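Local coordinates for protein acetyl-CoA acetyltransferase (Mycobacterium smegmatis, PDB 4EGV) that is a monomeric protein with a thiolase-like fold and may act as an acyltransferase, as its family suggests, at residues 302-307 with 314-319; 320-325 with 413-418. All blocks are in the same frame, centred on the assembly; numbering follows the deposited sequence.

Interaction 1. Residues 302-307 with 314-319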
loop_
_atom_site.group_PDB
_atom_site.type_symbol
_atom_site.label_atom_id
_atom_site.label_comp_id
_atom_site.label_asym_id
_atom_site.label_seq_id
_atom_site.Cartn_x
_atom_site.Cartn_y
_atom_site.Cartn_z
HETATM N N MSE A 302 -4.599 -10.300 3.116
HETATM C CA MSE A 302 -3.884 -11.341 2.414
HETATM C C MSE A 302 -2.383 -11.148 2.401
HETATM O O MSE A 302 -1.895 -10.079 2.682
HETATM C CB MSE A 302 -4.426 -11.489 1.000
HETATM C CG MSE A 302 -5.859 -12.050 0.936
HETATM SE SE MSE A 302 -6.088 -13.879 1.615
HETATM C CE MSE A 302 -4.840 -14.852 0.445
ATOM N N LYS A 303 -1.654 -12.212 2.086
ATOM C CA LYS A 303 -0.194 -12.202 2.084
ATOM C C LYS A 303 0.375 -13.070 0.969
ATOM O O LYS A 303 -0.101 -14.167 0.766
ATOM C CB LYS A 303 0.320 -12.688 3.434
ATOM C CG LYS A 303 1.834 -12.887 3.504
ATOM C CD LYS A 303 2.255 -13.570 4.799
ATOM C CE LYS A 303 1.823 -12.672 5.979
ATOM N NZ LYS A 303 1.469 -13.370 7.248
ATOM N N GLU A 304 1.387 -12.574 0.249
ATOM C CA GLU A 304 2.154 -13.360 -0.737
ATOM C C GLU A 304 3.354 -14.111 -0.141
ATOM O O GLU A 304 3.792 -13.804 0.960
ATOM C CB GLU A 304 2.627 -12.471 -1.863
ATOM C CG GLU A 304 1.515 -11.815 -2.648
ATOM C CD GLU A 304 0.900 -12.711 -3.760
ATOM O OE1 GLU A 304 1.368 -13.851 -4.019
ATOM O OE2 GLU A 304 -0.074 -12.264 -4.401
ATOM N N PRO A 305 3.858 -15.137 -0.856
ATOM C CA PRO A 305 5.139 -15.765 -0.492
ATOM C C PRO A 305 6.294 -14.918 -1.006
ATOM O O PRO A 305 6.046 -13.997 -1.764
ATOM C CB PRO A 305 5.073 -17.122 -1.194
ATOM C CG PRO A 305 4.090 -16.940 -2.319
ATOM C CD PRO A 305 3.116 -15.928 -1.862
ATOM N N LYS A 306 7.534 -15.203 -0.607
ATOM C CA LYS A 306 8.671 -14.371 -1.037
ATOM C C LYS A 306 8.704 -14.245 -2.517
ATOM O O LYS A 306 8.279 -15.119 -3.232
ATOM C CB LYS A 306 10.049 -14.856 -0.568
ATOM C CG LYS A 306 10.110 -16.225 0.028
ATOM C CD LYS A 306 11.420 -16.420 0.792
ATOM C CE LYS A 306 11.113 -16.824 2.237
ATOM N NZ LYS A 306 12.099 -16.254 3.189
ATOM N N LEU A 307 9.282 -13.145 -2.947
ATOM C CA LEU A 307 9.311 -12.751 -4.315
ATOM C C LEU A 307 9.744 -13.842 -5.262
ATOM O O LEU A 307 9.127 -14.067 -6.192
ATOM C CB LEU A 307 10.118 -11.475 -4.485
ATOM C CG LEU A 307 10.282 -10.975 -5.897
ATOM C CD1 LEU A 307 8.964 -10.746 -6.497
ATOM C CD2 LEU A 307 11.082 -9.722 -5.879
ATOM N N GLY A 314 4.918 -10.863 -12.181
ATOM C CA GLY A 314 4.155 -9.718 -12.666
ATOM C C GLY A 314 2.731 -9.555 -12.152
ATOM O O GLY A 314 2.021 -8.638 -12.562
ATOM N N ALA A 315 2.300 -10.441 -11.260
ATOM C CA ALA A 315 0.970 -10.362 -10.672
ATOM C C ALA A 315 1.006 -10.696 -9.202
ATOM O O ALA A 315 1.956 -11.257 -8.692
ATOM C CB ALA A 315 -0.032 -11.265 -11.410
ATOM N N SER A 316 -0.054 -10.310 -8.515
ATOM C CA SER A 316 -0.226 -10.627 -7.112
ATOM C C SER A 316 -1.682 -11.051 -6.913
ATOM O O SER A 316 -2.537 -10.215 -6.703
ATOM C CB SER A 316 0.165 -9.420 -6.243
ATOM O OG SER A 316 -0.023 -9.687 -4.868
ATOM N N PRO A 317 -1.960 -12.358 -7.015
ATOM C CA PRO A 317 -3.322 -12.875 -6.867
ATOM C C PRO A 317 -3.894 -12.713 -5.460
ATOM O O PRO A 317 -5.079 -12.591 -5.324
ATOM C CB PRO A 317 -3.188 -14.359 -7.228
ATOM C CG PRO A 317 -1.895 -14.476 -7.915
ATOM C CD PRO A 317 -1.010 -13.407 -7.409
ATOM N N ALA A 318 -3.052 -12.710 -4.435
ATOM C CA ALA A 318 -3.472 -12.444 -3.050
ATOM C C ALA A 318 -4.097 -11.062 -2.849
ATOM O O ALA A 318 -4.974 -10.889 -2.036
ATOM C CB ALA A 318 -2.327 -12.660 -2.074
ATOM N N SER A 319 -3.673 -10.074 -3.603
ATOM C CA SER A 319 -4.251 -8.759 -3.440
ATOM C C SER A 319 -5.650 -8.719 -3.995
ATOM O O SER A 319 -6.516 -8.087 -3.467
ATOM C CB SER A 319 -3.351 -7.707 -4.087
ATOM O OG SER A 319 -2.015 -7.899 -3.661
#
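Ala318 and Glu304 meet where the loop after strand 294-303 runs beside the N-terminal turn of helix 317-330. The Glu304 chain leaves with CG beside the backbone N (chi1 -61°), near Ala318 CB, and then bends at chi2 (-83°), which brings one carboxylate oxygen, OE2, to the start of the helix. There OE2 accepts two hydrogen bonds: from Ser316 OG at 2.6 Å, on the anti side and tilted from the carboxylate plane, and from the backbone N of Ala318 at 3.0 Å, above the plane. The donors arrive from opposite faces, and the N-H...O angle of the second is 147°. The imide nitrogen, Pro317 N, cannot donate, although it lies 3.2 Å from Glu304 OE2; the ring's CD lies beside that same oxygen. Ala318 CB lies 3.6 Å from Glu304 CD and 3.9 Å from CB of Met302 (a selenomethionine), the strand residue facing the helix. Arg310, in the intervening loop, also touches the Glu304 side chain. Two donors on one buried carboxylate oxygen fix its position, and the negative charge beside the first peptide N-H groups of the helix would probably be favoured by the helix dipole.

Interaction 2. Residues 320-325 with 413-418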
loop_
_atom_site.group_PDB
_atom_site.type_symbol
_atom_site.label_atom_id
_atom_site.label_comp_id
_atom_site.label_asym_id
_atom_site.label_seq_id
_atom_site.Cartn_x
_atom_site.Cartn_y
_atom_site.Cartn_z
ATOM N N VAL A 320 -5.854 -9.403 -5.089
ATOM C CA VAL A 320 -7.118 -9.431 -5.768
ATOM C C VAL A 320 -8.113 -10.229 -4.941
ATOM O O VAL A 320 -9.251 -9.828 -4.781
ATOM C CB VAL A 320 -6.945 -10.087 -7.153
ATOM C CG1 VAL A 320 -8.273 -10.164 -7.912
ATOM C CG2 VAL A 320 -5.862 -9.370 -7.955
ATOM N N THR A 321 -7.660 -11.353 -4.409
ATOM C CA THR A 321 -8.442 -12.180 -3.537
ATOM C C THR A 321 -8.936 -11.399 -2.325
ATOM O O THR A 321 -10.097 -11.546 -1.926
ATOM C CB THR A 321 -7.647 -13.412 -3.088
ATOM O OG1 THR A 321 -7.168 -14.090 -4.242
ATOM C CG2 THR A 321 -8.526 -14.404 -2.289
ATOM N N ALA A 322 -8.068 -10.566 -1.754
ATOM C CA ALA A 322 -8.428 -9.716 -0.621
ATOM C C ALA A 322 -9.514 -8.771 -1.010
ATOM O O ALA A 322 -10.471 -8.627 -0.275
ATOM C CB ALA A 322 -7.219 -8.955 -0.061
ATOM N N VAL A 323 -9.370 -8.132 -2.164
ATOM C CA VAL A 323 -10.397 -7.241 -2.684
ATOM C C VAL A 323 -11.731 -7.950 -2.870
ATOM O O VAL A 323 -12.749 -7.453 -2.444
ATOM C CB VAL A 323 -9.964 -6.574 -3.989
ATOM C CG1 VAL A 323 -11.142 -5.962 -4.719
ATOM C CG2 VAL A 323 -8.917 -5.498 -3.718
ATOM N N ASN A 324 -11.711 -9.124 -3.479
ATOM C CA ASN A 324 -12.931 -9.865 -3.740
ATOM C C ASN A 324 -13.624 -10.397 -2.504
ATOM O O ASN A 324 -14.845 -10.380 -2.439
ATOM C CB ASN A 324 -12.693 -10.988 -4.741
ATOM C CG ASN A 324 -12.686 -10.500 -6.176
ATOM O OD1 ASN A 324 -13.346 -9.508 -6.501
ATOM N ND2 ASN A 324 -11.930 -11.187 -7.038
ATOM N N GLU A 325 -12.849 -10.864 -1.529
ATOM C CA GLU A 325 -13.376 -11.307 -0.242
ATOM C C GLU A 325 -13.983 -10.148 0.574
ATOM O O GLU A 325 -15.021 -10.309 1.230
ATOM C CB GLU A 325 -12.297 -12.059 0.541
ATOM C CG GLU A 325 -12.590 -12.345 2.021
ATOM C CD GLU A 325 -13.719 -13.346 2.243
ATOM O OE1 GLU A 325 -14.142 -14.004 1.285
ATOM O OE2 GLU A 325 -14.180 -13.475 3.387
ATOM N N SER A 413 3.716 -7.630 -0.940
ATOM C CA SER A 413 3.731 -8.832 -0.069
ATOM C C SER A 413 2.428 -8.973 0.700
ATOM O O SER A 413 2.015 -10.051 1.021
ATOM C CB SER A 413 4.899 -8.821 0.940
ATOM O OG SER A 413 6.140 -8.687 0.330
ATOM N N LYS A 414 1.813 -7.843 1.006
ATOM C CA LYS A 414 0.689 -7.767 1.909
ATOM C C LYS A 414 -0.360 -6.789 1.382
ATOM O O LYS A 414 -0.039 -5.709 0.889
ATOM C CB LYS A 414 1.160 -7.325 3.294
ATOM C CG LYS A 414 1.537 -8.432 4.212
ATOM C CD LYS A 414 2.312 -7.862 5.367
ATOM C CE LYS A 414 2.767 -8.939 6.362
ATOM N NZ LYS A 414 2.975 -8.360 7.742
ATOM N N TYR A 415 -1.622 -7.193 1.502
ATOM C CA TYR A 415 -2.737 -6.364 1.113
ATOM C C TYR A 415 -3.940 -6.486 2.053
ATOM O O TYR A 415 -4.364 -7.562 2.429
ATOM C CB TYR A 415 -3.116 -6.678 -0.307
ATOM C CG TYR A 415 -3.594 -5.487 -1.038
ATOM C CD1 TYR A 415 -2.682 -4.617 -1.633
ATOM C CD2 TYR A 415 -4.967 -5.241 -1.179
ATOM C CE1 TYR A 415 -3.105 -3.496 -2.371
ATOM C CE2 TYR A 415 -5.415 -4.131 -1.909
ATOM C CZ TYR A 415 -4.469 -3.252 -2.509
ATOM O OH TYR A 415 -4.900 -2.156 -3.220
ATOM N N SER A 416 -4.469 -5.337 2.445
ATOM C CA SER A 416 -5.546 -5.222 3.410
ATOM C C SER A 416 -6.548 -4.284 2.856
ATOM O O SER A 416 -6.234 -3.215 2.381
ATOM C CB SER A 416 -5.051 -4.701 4.751
ATOM O OG SER A 416 -4.413 -5.711 5.471
ATOM N N VAL A 417 -7.781 -4.720 2.904
ATOM C CA VAL A 417 -8.864 -3.988 2.291
ATOM C C VAL A 417 -9.915 -3.690 3.338
ATOM O O VAL A 417 -10.193 -4.492 4.174
ATOM C CB VAL A 417 -9.474 -4.746 1.039
ATOM C CG1 VAL A 417 -10.514 -3.891 0.367
ATOM C CG2 VAL A 417 -8.399 -5.139 0.060
ATOM N N GLY A 418 -10.440 -2.484 3.301
ATOM C CA GLY A 418 -11.607 -2.113 4.048
ATOM C C GLY A 418 -12.637 -1.436 3.155
ATOM O O GLY A 418 -12.312 -0.674 2.251
#
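Ala322 and Val323 pack onto Tyr415 and Val417, laying helix 317-330 over strand 414-421 in the mixed alpha/beta sheet of the thiolase fold. The helix belongs to a beta-alpha-beta crossover from strand 294-303 to the parallel strand 337-342, and the strand touched here lies between those two in the sheet. Its short segment runs almost parallel to that of the helix: the N-to-C directions differ by 16° and the axes approach to 7.8 Å. The helix returns antiparallel to strand 294-303, and strand 414-421 is antiparallel to that strand, so helix and strand 414-421 run the same way.

Within 320-325, Ala322 is the first residue to touch 413-418. Its CB, directed at the sheet, meets the Tyr415 ring at the edge, near the ring plane, with CD2 4.5 Å away. Ala322 CB is also 4.0 Å from Val417 CG2. Val323 follows with its CG2 branch, set anti to the carbonyl carbon, slanting across both partners: CG2 lies 4.2 Å from Tyr415 CE2, in a direction that is neither squarely over the face nor at the edge. Glu325 has its carboxylate in a salt bridge to Arg328, and Ala326, one turn beyond Ala322, also touches Val417.

No hydrogen bond joins the two segments; this is a buried apolar interface. Tyr415 and Val417, two apart on the strand, face the helix, whereas the intervening Ser416 points away and bonds to Asp301. The nearest backbone pair is Val323 and Val417, with CA atoms 6.1 Å apart. Between these two residues, Val323 CG2 touches Val417 CG2 at 3.8 Å.

In the fold
The centres of interactions 1 and 2 lie 10 Å apart, and helix 317-330 serves both: its N-terminal turn in 314-319 and its next turns in 320-325. Along the chain interaction 1 closes before interaction 2 opens, and the strand of the second contact arrives 88 residues later. Strands 294-303 and 414-421 are antiparallel neighbours in the mixed sheet. Probable backbone bonds from Met302 N to Tyr415 O (2.8 Å) and Glu304 N to Ser413 O (2.7 Å) link them, and Met302 CG packs on Ala322 CB at 3.5 Å. The helix start is tied by hydrogen bonds to the loop after strand 294-303 and packs on that strand's Met302; its following turns pack on strand 414-421 through apolar side chains.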